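Local coordinates for ParB-like N-terminal domain-containing protein (Pyrococcus furiosus, PDB 1VK1), which is of unproven function but carries a ParB-like domain and is probably an ATP-binding kinase related to L-serine kinases, though also described as a nuclease, at residues D39-V44 with Q78-K83; L90-E95 with E207-V212. All coordinates share one frame; numbering follows the deposited sequence.

In the fold
From the N terminus, the chain runs through strand 19-22 and helix 34-47, then through strands 54-58 and 65-67 to helix 71-80. Contact 1 closes the short loop from helix 34-47 to helix 71-80 by bringing the C-terminal end of the second helix against the first. Strand 84-90 then enters the mixed sheet between 19-22 and 54-58, and the turn beyond it begins contact 2. That second loop is much longer: it takes in the whole antiparallel sheet of 125-126, 148-151, 141-144 and 197-199 before helix 205-213 returns to the turn. The two loops follow one another without crossing or nesting. The centres of contacts 1 and 2 lie about 26 Å apart, and the contacts do not touch.

Contact 1 (D39-V44 with Q78-K83); sequences DFIESV and QKLGAK
I41 and L80 carry most of this apolar meeting between helix 34-47 and the last turn of helix 71-80, with K79 and V44 adding to it. The I41 and L80 side chains slide past each other in opposite directions, so that CG2 of I41 lies 4.0 Å from CD2 of L80. The other methyl of L80 is used as well: CD1 meets CG1 of V44 tip to tip at 3.8 Å, and the leucine thus bridges two residues one helical turn apart. I41 also spends its second branch. Its CD1 comes within 3.8 Å of CD in K79, the two side chains crossing at about a right angle. The lysine gets there because CG stands anti to the backbone N (chi1 -175°) and the chain runs on extended; it is the CD methylene, not the ammonium group, that touches. No hydrogen bond spans the two segments. V44 also packs against L238 in the C-terminal part of the chain. G81, the first residue to leave helical backbone angles, has the positive phi of a Schellman motif. The arrangement is a small helix-to-helix contact, made at a helix C terminus, within the ParB-like domain.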
loop_
_atom_site.group_PDB
_atom_site.type_symbol
_atom_site.label_atom_id
_atom_site.label_comp_id
_atom_site.label_asym_id
_atom_site.label_seq_id
_atom_site.Cartn_x
_atom_site.Cartn_y
_atom_site.Cartn_z
ATOM N N ASP A 39 13.920 -0.085 -2.822
ATOM C CA ASP A 39 14.481 -0.126 -1.495
ATOM C C ASP A 39 14.470 -1.546 -0.906
ATOM O O ASP A 39 15.454 -1.958 -0.277
ATOM C CB ASP A 39 13.750 0.839 -0.567
ATOM C CG ASP A 39 14.136 2.302 -0.789
ATOM O OD1 ASP A 39 15.042 2.610 -1.591
ATOM O OD2 ASP A 39 13.566 3.205 -0.174
ATOM N N PHE A 40 13.370 -2.280 -1.083
ATOM C CA PHE A 40 13.316 -3.649 -0.608
ATOM C C PHE A 40 14.432 -4.474 -1.277
ATOM O O PHE A 40 15.156 -5.229 -0.618
ATOM C CB PHE A 40 11.967 -4.330 -0.862
ATOM C CG PHE A 40 12.045 -5.814 -0.676
ATOM C CD1 PHE A 40 12.146 -6.363 0.590
ATOM C CD2 PHE A 40 12.121 -6.655 -1.758
ATOM C CE1 PHE A 40 12.288 -7.736 0.761
ATOM C CE2 PHE A 40 12.273 -8.025 -1.584
ATOM C CZ PHE A 40 12.380 -8.547 -0.327
ATOM N N ILE A 41 14.554 -4.353 -2.602
ATOM C CA ILE A 41 15.557 -5.150 -3.319
ATOM C C ILE A 41 16.960 -4.820 -2.804
ATOM O O ILE A 41 17.761 -5.711 -2.566
ATOM C CB ILE A 41 15.434 -4.947 -4.828
ATOM C CG1 ILE A 41 14.152 -5.604 -5.343
ATOM C CG2 ILE A 41 16.664 -5.494 -5.556
ATOM C CD1 ILE A 41 13.787 -5.214 -6.750
ATOM N N GLU A 42 17.247 -3.535 -2.636
ATOM C CA GLU A 42 18.542 -3.113 -2.100
ATOM C C GLU A 42 18.798 -3.675 -0.708
ATOM O O GLU A 42 19.907 -4.130 -0.414
ATOM C CB GLU A 42 18.650 -1.587 -2.093
ATOM C CG GLU A 42 18.801 -0.929 -3.443
ATOM C CD GLU A 42 19.135 0.557 -3.332
ATOM O OE1 GLU A 42 19.297 1.077 -2.183
ATOM O OE2 GLU A 42 19.230 1.223 -4.390
ATOM N N SER A 43 17.791 -3.617 0.165
ATOM C CA SER A 43 17.945 -4.086 1.540
ATOM C C SER A 43 18.148 -5.609 1.634
ATOM O O SER A 43 19.021 -6.088 2.369
ATOM C CB SER A 43 16.746 -3.654 2.366
ATOM O OG SER A 43 16.673 -2.241 2.431
ATOM N N VAL A 44 17.339 -6.371 0.930
ATOM C CA VAL A 44 17.410 -7.812 1.043
ATOM C C VAL A 44 18.706 -8.330 0.443
ATOM O O VAL A 44 19.303 -9.254 0.986
ATOM C CB VAL A 44 16.127 -8.523 0.493
ATOM C CG1 VAL A 44 16.108 -8.571 -1.036
ATOM C CG2 VAL A 44 16.009 -9.885 1.056
ATOM N N GLN A 78 10.298 -11.834 -6.763
ATOM C CA GLN A 78 10.059 -12.310 -8.120
ATOM C C GLN A 78 11.050 -11.684 -9.085
ATOM O O GLN A 78 11.621 -12.384 -9.932
ATOM C CB GLN A 78 8.610 -12.074 -8.576
ATOM C CG GLN A 78 7.621 -13.052 -7.885
ATOM C CD GLN A 78 6.397 -13.346 -8.670
ATOM O OE1 GLN A 78 5.937 -14.504 -8.744
ATOM N NE2 GLN A 78 5.822 -12.331 -9.211
ATOM N N LYS A 79 11.296 -10.386 -8.948
ATOM C CA LYS A 79 12.250 -9.691 -9.830
ATOM C C LYS A 79 13.654 -10.271 -9.684
ATOM O O LYS A 79 14.403 -10.369 -10.679
ATOM C CB LYS A 79 12.248 -8.206 -9.539
ATOM C CG LYS A 79 13.099 -7.399 -10.468
ATOM C CD LYS A 79 12.752 -5.951 -10.377
ATOM C CE LYS A 79 13.711 -5.117 -11.203
ATOM N NZ LYS A 79 13.320 -3.687 -11.214
ATOM N N LEU A 80 14.020 -10.672 -8.470
ATOM C CA LEU A 80 15.333 -11.267 -8.206
ATOM C C LEU A 80 15.448 -12.721 -8.672
ATOM O O LEU A 80 16.543 -13.291 -8.671
ATOM C CB LEU A 80 15.638 -11.203 -6.715
ATOM C CG LEU A 80 15.966 -9.802 -6.190
ATOM C CD1 LEU A 80 15.932 -9.762 -4.674
ATOM C CD2 LEU A 80 17.313 -9.324 -6.700
ATOM N N GLY A 81 14.337 -13.328 -9.054
ATOM C CA GLY A 81 14.313 -14.711 -9.511
ATOM C C GLY A 81 14.126 -15.754 -8.417
ATOM O O GLY A 81 14.375 -16.924 -8.652
ATOM N N ALA A 82 13.638 -15.352 -7.237
ATOM C CA ALA A 82 13.394 -16.286 -6.165
ATOM C C ALA A 82 12.146 -17.107 -6.447
ATOM O O ALA A 82 11.381 -16.791 -7.368
ATOM C CB ALA A 82 13.266 -15.546 -4.842
ATOM N N LYS A 83 11.937 -18.128 -5.634
ATOM C CA LYS A 83 10.841 -19.065 -5.803
ATOM C C LYS A 83 9.811 -19.064 -4.696
ATOM O O LYS A 83 8.665 -19.378 -4.954
ATOM C CB LYS A 83 11.390 -20.489 -5.914
#

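Contact 2 (L90-E95 with E207-V212); sequences LDYFDE and EVMELV
Y92 and F93 are the two central residues of a type I beta turn, D91 to D94, in the loop between strands 84-90 and 98-105, and both send their rings to helix 205-213. The tyrosine reaches V208 with its hydroxyl end: OH lies 3.4 Å from CB of V208, with the two side chains at about a right angle. Its ring carbon CD2 meets the methyl CE of M209 at 4.0 Å. CG of Y92 stands anti to the backbone N (chi1 -165°), which carries the ring across to the helix. In M209 the bends at chi2 and chi3 bring CE round to the tyrosine; CB, nearer the helix, meets F93. There CB sits at the ring's edge, near its plane, 3.9 Å from CZ. One face of the F93 ring is met by CD2 of Y92, offset toward the rim. L66, from edge strand 65-67 of the mixed sheet in the ParB-like domain, packs on Y92, V208 and M209 alike.

An Asx turn overlies the beta turn: F93 N donates to OD1 of D91 at 3.2 Å, approaching from above the carboxylate plane, while D94 N bonds to D91 O at 3.1 Å. The Y92 carbonyl is taken by NZ of K205, a second tie to the same helix. The buried Y92 hydroxyl is satisfied by NE2 of H225, whose ring meets the tyrosine ring at about 60°. A phenylalanine in place of Y92 would probably leave H225 without this hydrogen-bonding partner and open a gap beside V208.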
loop_
_atom_site.group_PDB
_atom_site.type_symbol
_atom_site.label_atom_id
_atom_site.label_comp_id
_atom_site.label_asym_id
_atom_site.label_seq_id
_atom_site.Cartn_x
_atom_site.Cartn_y
_atom_site.Cartn_z
ATOM N N LEU A 90 -3.390 -16.430 7.254
ATOM C CA LEU A 90 -4.455 -15.861 8.060
ATOM C C LEU A 90 -5.811 -16.338 7.553
ATOM O O LEU A 90 -5.965 -16.678 6.371
ATOM C CB LEU A 90 -4.436 -14.323 7.883
ATOM C CG LEU A 90 -3.171 -13.557 8.169
ATOM C CD1 LEU A 90 -3.339 -12.093 7.793
ATOM C CD2 LEU A 90 -2.798 -13.670 9.619
ATOM N N ASP A 91 -6.804 -16.346 8.446
ATOM C CA ASP A 91 -8.203 -16.396 8.035
ATOM C C ASP A 91 -8.620 -14.944 7.846
ATOM O O ASP A 91 -8.772 -14.219 8.815
ATOM C CB ASP A 91 -9.060 -17.079 9.105
ATOM C CG ASP A 91 -10.571 -16.995 8.809
ATOM O OD1 ASP A 91 -10.972 -16.438 7.738
ATOM O OD2 ASP A 91 -11.426 -17.457 9.597
ATOM N N TYR A 92 -8.799 -14.543 6.603
ATOM C CA TYR A 92 -8.985 -13.125 6.284
ATOM C C TYR A 92 -10.232 -12.540 6.968
ATOM O O TYR A 92 -10.222 -11.392 7.385
ATOM C CB TYR A 92 -9.057 -12.937 4.781
ATOM C CG TYR A 92 -8.881 -11.502 4.353
ATOM C CD1 TYR A 92 -7.749 -10.756 4.757
ATOM C CD2 TYR A 92 -9.804 -10.882 3.537
ATOM C CE1 TYR A 92 -7.581 -9.434 4.363
ATOM C CE2 TYR A 92 -9.633 -9.572 3.144
ATOM C CZ TYR A 92 -8.518 -8.847 3.564
ATOM O OH TYR A 92 -8.346 -7.543 3.173
ATOM N N PHE A 93 -11.283 -13.353 7.128
ATOM C CA PHE A 93 -12.567 -12.845 7.660
ATOM C C PHE A 93 -12.731 -13.072 9.144
ATOM O O PHE A 93 -13.801 -12.858 9.701
ATOM C CB PHE A 93 -13.717 -13.365 6.815
ATOM C CG PHE A 93 -13.739 -12.756 5.449
ATOM C CD1 PHE A 93 -14.106 -11.410 5.281
ATOM C CD2 PHE A 93 -13.338 -13.481 4.337
ATOM C CE1 PHE A 93 -14.102 -10.821 4.040
ATOM C CE2 PHE A 93 -13.331 -12.883 3.075
ATOM C CZ PHE A 93 -13.722 -11.554 2.932
ATOM N N ASP A 94 -11.640 -13.434 9.796
ATOM C CA ASP A 94 -11.572 -13.370 11.228
ATOM C C ASP A 94 -11.685 -11.898 11.647
ATOM O O ASP A 94 -11.061 -11.021 11.018
ATOM C CB ASP A 94 -10.252 -13.974 11.707
ATOM C CG ASP A 94 -10.194 -14.133 13.201
ATOM O OD1 ASP A 94 -10.364 -15.275 13.675
ATOM O OD2 ASP A 94 -9.994 -13.181 13.986
ATOM N N GLU A 95 -12.469 -11.622 12.693
ATOM C CA GLU A 95 -12.696 -10.246 13.167
ATOM C C GLU A 95 -11.419 -9.542 13.646
ATOM O O GLU A 95 -11.360 -8.319 13.680
ATOM C CB GLU A 95 -13.782 -10.208 14.266
ATOM C CG GLU A 95 -15.205 -10.257 13.727
ATOM C CD GLU A 95 -15.572 -9.013 12.935
ATOM O OE1 GLU A 95 -15.591 -7.903 13.521
ATOM O OE2 GLU A 95 -15.836 -9.140 11.726
ATOM N N GLU A 207 -14.446 -6.017 -0.052
ATOM C CA GLU A 207 -14.041 -5.372 -1.294
ATOM C C GLU A 207 -12.660 -5.855 -1.765
ATOM O O GLU A 207 -12.447 -6.028 -2.943
ATOM C CB GLU A 207 -14.083 -3.859 -1.148
ATOM C CG GLU A 207 -15.516 -3.322 -1.090
ATOM C CD GLU A 207 -15.627 -1.876 -0.644
ATOM O OE1 GLU A 207 -14.689 -1.355 -0.041
ATOM O OE2 GLU A 207 -16.721 -1.292 -0.874
ATOM N N VAL A 208 -11.735 -6.045 -0.829
ATOM C CA VAL A 208 -10.397 -6.549 -1.177
ATOM C C VAL A 208 -10.495 -7.951 -1.770
ATOM O O VAL A 208 -9.934 -8.219 -2.840
ATOM C CB VAL A 208 -9.453 -6.563 0.062
ATOM C CG1 VAL A 208 -8.113 -7.268 -0.279
ATOM C CG2 VAL A 208 -9.170 -5.187 0.552
ATOM N N MET A 209 -11.224 -8.837 -1.105
ATOM C CA MET A 209 -11.334 -10.196 -1.591
ATOM C C MET A 209 -12.100 -10.241 -2.935
ATOM O O MET A 209 -11.732 -10.981 -3.852
ATOM C CB MET A 209 -11.989 -11.083 -0.542
ATOM C CG MET A 209 -12.021 -12.545 -0.910
ATOM S SD MET A 209 -10.404 -13.354 -1.104
ATOM C CE MET A 209 -9.961 -13.637 0.601
ATOM N N GLU A 210 -13.142 -9.419 -3.075
ATOM C CA GLU A 210 -13.860 -9.354 -4.357
ATOM C C GLU A 210 -12.947 -8.895 -5.494
ATOM O O GLU A 210 -12.998 -9.421 -6.612
ATOM C CB GLU A 210 -15.087 -8.426 -4.229
ATOM C CG GLU A 210 -15.868 -8.168 -5.508
ATOM N N LEU A 211 -12.083 -7.927 -5.213
ATOM C CA LEU A 211 -11.188 -7.421 -6.223
ATOM C C LEU A 211 -10.194 -8.502 -6.667
ATOM O O LEU A 211 -9.978 -8.712 -7.868
ATOM C CB LEU A 211 -10.448 -6.166 -5.724
ATOM C CG LEU A 211 -9.911 -5.310 -6.865
ATOM C CD1 LEU A 211 -11.087 -4.583 -7.566
ATOM C CD2 LEU A 211 -8.910 -4.313 -6.361
ATOM N N VAL A 212 -9.577 -9.185 -5.716
ATOM C CA VAL A 212 -8.597 -10.197 -6.065
ATOM C C VAL A 212 -9.273 -11.354 -6.788
ATOM O O VAL A 212 -8.699 -11.948 -7.692
ATOM C CB VAL A 212 -7.777 -10.676 -4.815
ATOM C CG1 VAL A 212 -8.503 -11.693 -3.981
ATOM C CG2 VAL A 212 -6.388 -11.244 -5.233
#